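Side-chain contacts in alanine racemase, biosynthetic (Pseudomonas aeruginosa PAO1, PDB 6A2F), which is a dimeric enzyme of the alanine racemase family, carrying a covalently bound pyridoxal phosphate on its TIM-barrel domain: residues V58-L61 with E62-A65; A143-R146 with S147-G150; P210-L214 with Y215-P219. All blocks are in the same frame, centred on the assembly; numbering follows the deposited sequence.

Contact 1 (V58-L61 with E62-A65); sequences VACL and EEAA
Glu63 reaches back from the first turn of its helix to take the amide of Ala59: Ala59 N to Glu63 OE1 is 2.8 Å, nearly straight at 168°, and the amide meets OE1 almost along the C-O axis. CG stands anti to the carbonyl carbon of Glu63 (chi1 -72°), and the chain beyond is extended, which carries the carboxylate back past Val58. The two side chains slide by each other in opposite senses, with Val58 CB 3.3 Å from Glu63 OE1. The other oxygen, OE2, is also satisfied, by Ala35 N and by a salt bridge to Arg351 of the second subunit, so both carboxylate oxygens have partners. This is the turn from strand 55-58 into helix 61-70, a beta-to-alpha connection of the TIM-barrel domain, with Cys60 at the N-cap. Glu63 serves the amide one residue before the N-cap, so the bond is not that of a capping box. Regular helical bonding follows: Ala64 N to Cys60 O measures 3.1 Å, and Ala65 N to Leu61 O 2.8 Å. The amide of Leu61 goes to a water, 3.2 Å from its N; the same water is placed to donate to Glu62 OE2 at 3.0 Å, although it has other acceptors nearby. Glu62 bends at chi2 (84°) to get there, and its OE1 accepts from Arg2 N of the second subunit. On the side facing strand 75-78, Val58 CG2 lies 3.7 Å from Ala64 CB, and both residues rest on Ile76.

Contact 2 (A143-R146 with S147-G150); sequences ARLR and SHPG
His148 closes back on Leu145 through both its backbone and its CB. The amide bond, His148 N to Leu145 O, is 3.1 Å long with an N-H...O angle of 158°, and it closes a type I turn running from Leu145 to His148. Beside this bond, His148 CB packs 3.5 Å from the same oxygen, and Leu145 CD2 comes to 4.3 Å from that CB, approaching the imidazole obliquely. With CG anti to the backbone N (chi1 -172°), the ring is carried onward from the turn, where its neighbours are the next residues: Pro149 CD lies 3.4 Å above one face, offset toward the rim, and Gly150 CA sits in plane at the edge. Leu110 of helix 103-112 touches both His148 and Leu145.

The amide of Ser147, inside the turn, is met by a water. It accepts from Ser147 N at 2.7 Å and donates to Ala143 O at 2.9 Å, bridging a pair that in a continuing helix would bond directly but here is 5.5 Å apart (Ala143 O to Ser147 N).

Farther out, Arg146 bends twice, at chi2 and chi3, and its guanidinium is held by Asp187, through a salt bridge from NH2, and by the carbonyl of Asp185, through NH1. Arg144 forms a cation-pi contact with Trp141, while Leu145 is buried against Phe109, Val151 and Leu154. Beyond the turn, Gly150 shares a backbone hydrogen bond with Leu118, which marks the chain's entry into the sheet. This is the alpha-to-beta return of a beta-alpha-beta crossover in the TIM-barrel domain: helix 135-145 links the parallel neighbours 118-123 and 151-157.

Contact 3 (P210-L214 with Y215-P219); sequences PGIML and YGSTP
Tyr215 and Ile212 are joined by a backbone bond, Tyr215 N to Ile212 O at 3.0 Å. Gly216 N to Met213 O, at 3.3 Å, repeats the same i to i+3 spacing, preceded by Leu214 N to Gly211 O: a short 3-10 turn. Gly216 then takes a positive phi (76°) that glycine tolerates easily, and the chain swings round so that Ser217 and Pro219 return to Ile212.

Ring contacts centre on Tyr215. Leu214 CB lies over one face, 4.1 Å from the ring centroid and 16° off its normal, a CH-pi contact, while Gly211 O approaches CE2 obliquely. The hydroxyl bonds to Val32 O and the ring stacks with His40, which probably restricts its rotation.

Ile212 carries much of the aliphatic packing, its CG2 meeting Pro219 CB at 3.7 Å. Holding CG1 anti to the backbone N (chi1 -167°) lays that branch alongside Ser217, in van der Waals contact with CB and with OG, the latter 3.5 Å from CG1. Ser217 OG itself bonds to Asp331.

Outside the turn, the amides of Gly211 and Ile212 donate to phosphate oxygens OP3 and OP1 of the modified residue at position 34. Backbone amides at the start of a short helical turn, following strand 207-208, thus form part of the phosphate-binding site of a TIM-barrel domain.

How the contacts relate
All three contacts are local and fall in the TIM-barrel domain, but they serve different junctions. Contact 1 is buried at a strand-to-helix turn, and contact 3 is buried beside the cofactor phosphate; the centres of contacts 1 and 3 are about 20 Å apart. Contact 2 lies at the surface, at the end of a helix returning to the sheet. Contacts 1 and 3 follow strands 55-58 and 207-208, which flank strand 28-32; contact 2 leads into strand 151-157, further round the barrel. Chemistry follows place: a carboxylate satisfied partly by the second subunit in contact 1, a water bridge in contact 2, and aromatic and aliphatic packing around a turn whose first amides bind the phosphate in contact 3.

Contact 1 (V58-L61 with E62-A65)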
ATOM      1  N   VAL A  58      13.753   2.400  14.722  1.00  9.99           N
ATOM      2  CA  VAL A  58      12.471   2.782  14.113  1.00  9.96           C
ATOM      3  C   VAL A  58      12.576   4.130  13.388  1.00  9.99           C
ATOM      4  O   VAL A  58      13.594   4.816  13.488  1.00  9.76           O
ATOM      5  CB  VAL A  58      11.330   2.823  15.155  1.00  9.99           C
ATOM      6  CG1 VAL A  58      11.002   1.421  15.665  1.00  9.93           C
ATOM      7  CG2 VAL A  58      11.672   3.769  16.303  1.00  9.98           C
ATOM      8  N   ALA A  59      11.513   4.504  12.674  1.00 10.15           N
ATOM      9  CA  ALA A  59      11.496   5.719  11.850  1.00 10.32           C
ATOM     10  C   ALA A  59      10.918   6.983  12.528  1.00 10.46           C
ATOM     11  O   ALA A  59      11.138   8.107  12.051  1.00 10.45           O
ATOM     12  CB  ALA A  59      10.761   5.441  10.545  1.00 10.31           C
ATOM     13  N   CYS A  60      10.172   6.801  13.619  1.00 10.51           N
ATOM     14  CA  CYS A  60       9.494   7.917  14.287  1.00 10.58           C
ATOM     15  C   CYS A  60       9.139   7.581  15.733  1.00 10.69           C
ATOM     16  O   CYS A  60       9.230   6.421  16.147  1.00 10.73           O
ATOM     17  CB  CYS A  60       8.231   8.330  13.515  1.00 10.59           C
ATOM     18  SG  CYS A  60       6.954   7.054  13.432  1.00 10.55           S
ATOM     19  N   LEU A  61       8.728   8.606  16.482  1.00 10.73           N
ATOM     20  CA  LEU A  61       8.447   8.496  17.918  1.00 10.66           C
ATOM     21  C   LEU A  61       7.275   7.562  18.215  1.00 10.70           C
ATOM     22  O   LEU A  61       7.303   6.820  19.204  1.00 10.71           O
ATOM     23  CB  LEU A  61       8.191   9.889  18.511  1.00 10.67           C
ATOM     24  CG  LEU A  61       7.999  10.078  20.021  1.00 10.70           C
ATOM     25  CD1 LEU A  61       9.321  10.003  20.767  1.00 10.61           C
ATOM     26  CD2 LEU A  61       7.332  11.419  20.290  1.00 10.69           C
ATOM     27  N   GLU A  62       6.257   7.606  17.354  1.00 10.62           N
ATOM     28  CA  GLU A  62       5.075   6.754  17.480  1.00 10.56           C
ATOM     29  C   GLU A  62       5.482   5.279  17.505  1.00 10.55           C
ATOM     30  O   GLU A  62       5.041   4.523  18.375  1.00 10.42           O
ATOM     31  CB  GLU A  62       4.084   7.012  16.332  1.00 10.67           C
ATOM     32  CG  GLU A  62       3.420   8.387  16.320  1.00 10.75           C
ATOM     33  CD  GLU A  62       4.266   9.471  15.660  1.00 10.94           C
ATOM     34  OE1 GLU A  62       3.704  10.536  15.340  1.00 10.90           O
ATOM     35  OE2 GLU A  62       5.489   9.275  15.454  1.00 11.08           O
ATOM     36  N   GLU A  63       6.343   4.889  16.560  1.00 10.54           N
ATOM     37  CA  GLU A  63       6.861   3.518  16.485  1.00 10.48           C
ATOM     38  C   GLU A  63       7.699   3.166  17.700  1.00 10.40           C
ATOM     39  O   GLU A  63       7.599   2.058  18.231  1.00 10.32           O
ATOM     40  CB  GLU A  63       7.688   3.319  15.221  1.00 10.58           C
ATOM     41  CG  GLU A  63       6.868   3.281  13.946  1.00 10.76           C
ATOM     42  CD  GLU A  63       7.730   3.173  12.707  1.00 10.96           C
ATOM     43  OE1 GLU A  63       8.977   3.216  12.830  1.00 11.16           O
ATOM     44  OE2 GLU A  63       7.159   3.054  11.605  1.00 10.94           O
ATOM     45  N   ALA A  64       8.519   4.120  18.133  1.00 10.37           N
ATOM     46  CA  ALA A  64       9.370   3.949  19.302  1.00 10.41           C
ATOM     47  C   ALA A  64       8.544   3.724  20.571  1.00 10.44           C
ATOM     48  O   ALA A  64       8.917   2.913  21.422  1.00 10.35           O
ATOM     49  CB  ALA A  64      10.296   5.149  19.465  1.00 10.39           C
ATOM     50  N   ALA A  65       7.420   4.432  20.679  1.00 10.50           N
ATOM     51  CA  ALA A  65       6.529   4.309  21.836  1.00 10.59           C
ATOM     52  C   ALA A  65       5.950   2.907  21.932  1.00 10.68           C
ATOM     53  O   ALA A  65       5.832   2.356  23.023  1.00 10.70           O
ATOM     54  CB  ALA A  65       5.417   5.347  21.774  1.00 10.41           C
TER
HETATM   55  O   HOH W   1       7.574  11.375  15.389  1.00  7.31           O

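Contact 2 (A143-R146 with S147-G150)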
ATOM      1  N   ALA A 143      32.096  19.256  18.319  1.00 14.68           N
ATOM      2  CA  ALA A 143      32.704  20.218  19.248  1.00 15.01           C
ATOM      3  C   ALA A 143      31.698  20.800  20.248  1.00 15.22           C
ATOM      4  O   ALA A 143      32.032  21.014  21.414  1.00 15.33           O
ATOM      5  CB  ALA A 143      33.397  21.338  18.479  1.00 14.63           C
ATOM      6  N   ARG A 144      30.474  21.045  19.792  1.00 15.53           N
ATOM      7  CA  ARG A 144      29.432  21.584  20.658  1.00 15.96           C
ATOM      8  C   ARG A 144      28.910  20.529  21.632  1.00 15.48           C
ATOM      9  O   ARG A 144      28.649  20.829  22.799  1.00 15.47           O
ATOM     10  CB  ARG A 144      28.276  22.157  19.824  1.00 16.89           C
ATOM     11  CG  ARG A 144      27.478  23.263  20.519  1.00 18.19           C
ATOM     12  CD  ARG A 144      26.606  24.053  19.535  1.00 19.20           C
ATOM     13  NE  ARG A 144      27.181  24.084  18.185  1.00 19.57           N
ATOM     14  CZ  ARG A 144      26.663  24.725  17.140  1.00 20.10           C
ATOM     15  NH1 ARG A 144      25.540  25.430  17.256  1.00 20.22           N
ATOM     16  NH2 ARG A 144      27.287  24.664  15.964  1.00 20.26           N
ATOM     17  N   LEU A 145      28.786  19.291  21.156  1.00 14.89           N
ATOM     18  CA  LEU A 145      28.017  18.265  21.867  1.00 14.31           C
ATOM     19  C   LEU A 145      28.813  17.278  22.718  1.00 13.88           C
ATOM     20  O   LEU A 145      28.231  16.619  23.579  1.00 13.95           O
ATOM     21  CB  LEU A 145      27.116  17.495  20.890  1.00 14.20           C
ATOM     22  CG  LEU A 145      25.956  18.275  20.265  1.00 14.30           C
ATOM     23  CD1 LEU A 145      25.323  17.475  19.133  1.00 14.49           C
ATOM     24  CD2 LEU A 145      24.909  18.641  21.308  1.00 14.14           C
ATOM     25  N   ARG A 146      30.123  17.175  22.487  1.00 13.42           N
ATOM     26  CA  ARG A 146      30.943  16.144  23.137  1.00 13.22           C
ATOM     27  C   ARG A 146      30.887  16.138  24.673  1.00 13.22           C
ATOM     28  O   ARG A 146      30.890  15.066  25.283  1.00 13.22           O
ATOM     29  CB  ARG A 146      32.397  16.182  22.638  1.00 13.11           C
ATOM     30  CG  ARG A 146      33.347  15.165  23.285  1.00 12.97           C
ATOM     31  CD  ARG A 146      33.050  13.713  22.915  1.00 12.78           C
ATOM     32  NE  ARG A 146      32.073  13.077  23.805  1.00 12.62           N
ATOM     33  CZ  ARG A 146      31.685  11.803  23.720  1.00 12.45           C
ATOM     34  NH1 ARG A 146      32.185  11.000  22.785  1.00 12.33           N
ATOM     35  NH2 ARG A 146      30.793  11.326  24.577  1.00 12.21           N
ATOM     36  N   SER A 147      30.838  17.321  25.286  1.00 13.02           N
ATOM     37  CA  SER A 147      30.714  17.423  26.743  1.00 13.15           C
ATOM     38  C   SER A 147      29.437  18.163  27.178  1.00 13.15           C
ATOM     39  O   SER A 147      29.360  18.683  28.299  1.00 13.21           O
ATOM     40  CB  SER A 147      31.973  18.052  27.374  1.00 13.18           C
ATOM     41  OG  SER A 147      32.079  19.432  27.065  1.00 13.35           O
ATOM     42  N   HIS A 148      28.441  18.194  26.292  1.00 12.87           N
ATOM     43  CA  HIS A 148      27.127  18.754  26.608  1.00 12.82           C
ATOM     44  C   HIS A 148      26.407  17.881  27.643  1.00 12.74           C
ATOM     45  O   HIS A 148      26.356  16.659  27.488  1.00 12.77           O
ATOM     46  CB  HIS A 148      26.268  18.889  25.340  1.00 12.86           C
ATOM     47  CG  HIS A 148      24.983  19.633  25.556  1.00 12.75           C
ATOM     48  ND1 HIS A 148      24.822  20.958  25.213  1.00 12.70           N
ATOM     49  CD2 HIS A 148      23.803  19.237  26.092  1.00 12.62           C
ATOM     50  CE1 HIS A 148      23.598  21.346  25.522  1.00 12.69           C
ATOM     51  NE2 HIS A 148      22.961  20.322  26.059  1.00 12.76           N
ATOM     52  N   PRO A 149      25.837  18.512  28.692  1.00 12.59           N
ATOM     53  CA  PRO A 149      25.189  17.803  29.802  1.00 12.47           C
ATOM     54  C   PRO A 149      23.992  16.922  29.413  1.00 12.47           C
ATOM     55  O   PRO A 149      23.653  15.995  30.152  1.00 12.49           O
ATOM     56  CB  PRO A 149      24.729  18.938  30.723  1.00 12.47           C
ATOM     57  CG  PRO A 149      24.672  20.150  29.851  1.00 12.54           C
ATOM     58  CD  PRO A 149      25.805  19.973  28.891  1.00 12.52           C
ATOM     59  N   GLY A 150      23.354  17.219  28.284  1.00 12.32           N
ATOM     60  CA  GLY A 150      22.222  16.431  27.801  1.00 12.19           C
ATOM     61  C   GLY A 150      22.619  15.276  26.894  1.00 12.16           C
ATOM     62  O   GLY A 150      21.761  14.558  26.384  1.00 12.12           O
TER
HETATM   63  O   HOH W   2      31.446  19.564  23.838  1.00 14.08           O

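Contact 3 (P210-L214 with Y215-P219)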
ATOM      1  N   PRO A 210      20.593  -4.065  10.294  1.00 10.25           N
ATOM      2  CA  PRO A 210      19.842  -4.877   9.340  1.00 10.09           C
ATOM      3  C   PRO A 210      18.335  -4.644   9.417  1.00  9.92           C
ATOM      4  O   PRO A 210      17.753  -4.654  10.505  1.00  9.80           O
ATOM      5  CB  PRO A 210      20.194  -6.312   9.742  1.00 10.12           C
ATOM      6  CG  PRO A 210      20.573  -6.230  11.174  1.00 10.12           C
ATOM      7  CD  PRO A 210      21.229  -4.893  11.337  1.00 10.19           C
ATOM      8  N   GLY A 211      17.736  -4.410   8.250  1.00  9.87           N
ATOM      9  CA  GLY A 211      16.293  -4.327   8.089  1.00  9.75           C
ATOM     10  C   GLY A 211      15.773  -5.458   7.217  1.00  9.76           C
ATOM     11  O   GLY A 211      15.427  -6.529   7.716  1.00  9.57           O
ATOM     12  N   ILE A 212      15.745  -5.218   5.908  1.00  9.85           N
ATOM     13  CA  ILE A 212      15.132  -6.134   4.939  1.00  9.96           C
ATOM     14  C   ILE A 212      15.596  -7.596   5.060  1.00 10.21           C
ATOM     15  O   ILE A 212      14.782  -8.519   4.920  1.00 10.23           O
ATOM     16  CB  ILE A 212      15.277  -5.602   3.486  1.00  9.87           C
ATOM     17  CG1 ILE A 212      14.373  -6.368   2.505  1.00  9.80           C
ATOM     18  CG2 ILE A 212      16.731  -5.611   3.030  1.00  9.77           C
ATOM     19  CD1 ILE A 212      12.894  -6.056   2.624  1.00  9.67           C
ATOM     20  N   MET A 213      16.884  -7.803   5.346  1.00 10.38           N
ATOM     21  CA  MET A 213      17.435  -9.160   5.453  1.00 10.61           C
ATOM     22  C   MET A 213      16.803  -9.960   6.591  1.00 10.73           C
ATOM     23  O   MET A 213      16.734 -11.192   6.529  1.00 10.81           O
ATOM     24  CB  MET A 213      18.965  -9.144   5.577  1.00 10.65           C
ATOM     25  CG  MET A 213      19.506  -8.768   6.949  1.00 10.76           C
ATOM     26  SD  MET A 213      21.309  -8.831   7.025  1.00 10.96           S
ATOM     27  CE  MET A 213      21.604 -10.598   7.034  1.00 10.76           C
ATOM     28  N   LEU A 214      16.331  -9.250   7.616  1.00 10.80           N
ATOM     29  CA  LEU A 214      15.643  -9.863   8.745  1.00 10.85           C
ATOM     30  C   LEU A 214      14.385 -10.599   8.311  1.00 10.87           C
ATOM     31  O   LEU A 214      13.969 -11.560   8.956  1.00 11.12           O
ATOM     32  CB  LEU A 214      15.291  -8.805   9.792  1.00 10.92           C
ATOM     33  CG  LEU A 214      16.186  -8.588  11.022  1.00 10.98           C
ATOM     34  CD1 LEU A 214      17.669  -8.791  10.742  1.00 10.95           C
ATOM     35  CD2 LEU A 214      15.927  -7.214  11.619  1.00 10.88           C
ATOM     36  N   TYR A 215      13.797 -10.159   7.205  1.00 10.78           N
ATOM     37  CA  TYR A 215      12.500 -10.672   6.773  1.00 10.80           C
ATOM     38  C   TYR A 215      12.612 -11.664   5.607  1.00 10.85           C
ATOM     39  O   TYR A 215      11.606 -12.099   5.043  1.00 10.66           O
ATOM     40  CB  TYR A 215      11.547  -9.502   6.476  1.00 10.62           C
ATOM     41  CG  TYR A 215      11.524  -8.473   7.595  1.00 10.55           C
ATOM     42  CD1 TYR A 215      10.742  -8.666   8.735  1.00 10.50           C
ATOM     43  CD2 TYR A 215      12.311  -7.322   7.525  1.00 10.53           C
ATOM     44  CE1 TYR A 215      10.733  -7.739   9.766  1.00 10.41           C
ATOM     45  CE2 TYR A 215      12.312  -6.389   8.550  1.00 10.50           C
ATOM     46  CZ  TYR A 215      11.521  -6.599   9.668  1.00 10.54           C
ATOM     47  OH  TYR A 215      11.516  -5.663  10.686  1.00 10.47           O
ATOM     48  N   GLY A 216      13.847 -12.033   5.277  1.00 11.10           N
ATOM     49  CA  GLY A 216      14.108 -13.046   4.260  1.00 11.50           C
ATOM     50  C   GLY A 216      13.928 -12.538   2.847  1.00 11.87           C
ATOM     51  O   GLY A 216      13.587 -13.302   1.937  1.00 11.97           O
ATOM     52  N   SER A 217      14.134 -11.236   2.674  1.00 12.05           N
ATOM     53  CA  SER A 217      14.158 -10.621   1.363  1.00 12.29           C
ATOM     54  C   SER A 217      15.573 -10.109   1.122  1.00 12.66           C
ATOM     55  O   SER A 217      16.149  -9.445   1.994  1.00 12.75           O
ATOM     56  CB  SER A 217      13.134  -9.483   1.290  1.00 12.08           C
ATOM     57  OG  SER A 217      13.314  -8.686   0.127  1.00 11.81           O
ATOM     58  N   THR A 218      16.132 -10.431  -0.044  1.00 13.05           N
ATOM     59  CA  THR A 218      17.486  -9.997  -0.399  1.00 13.55           C
ATOM     60  C   THR A 218      17.635  -8.477  -0.494  1.00 13.97           C
ATOM     61  O   THR A 218      16.799  -7.804  -1.102  1.00 13.84           O
ATOM     62  CB  THR A 218      18.004 -10.641  -1.711  1.00 13.61           C
ATOM     63  OG1 THR A 218      19.376 -10.273  -1.908  1.00 13.65           O
ATOM     64  CG2 THR A 218      17.192 -10.185  -2.929  1.00 13.41           C
ATOM     65  N   PRO A 219      18.701  -7.933   0.123  1.00 14.45           N
ATOM     66  CA  PRO A 219      19.091  -6.530  -0.041  1.00 14.86           C
ATOM     67  C   PRO A 219      19.983  -6.293  -1.265  1.00 15.52           C
ATOM     68  O   PRO A 219      20.268  -5.147  -1.598  1.00 15.77           O
ATOM     69  CB  PRO A 219      19.896  -6.254   1.221  1.00 14.69           C
ATOM     70  CG  PRO A 219      20.513  -7.571   1.562  1.00 14.55           C
ATOM     71  CD  PRO A 219      19.516  -8.616   1.147  1.00 14.43           C
TER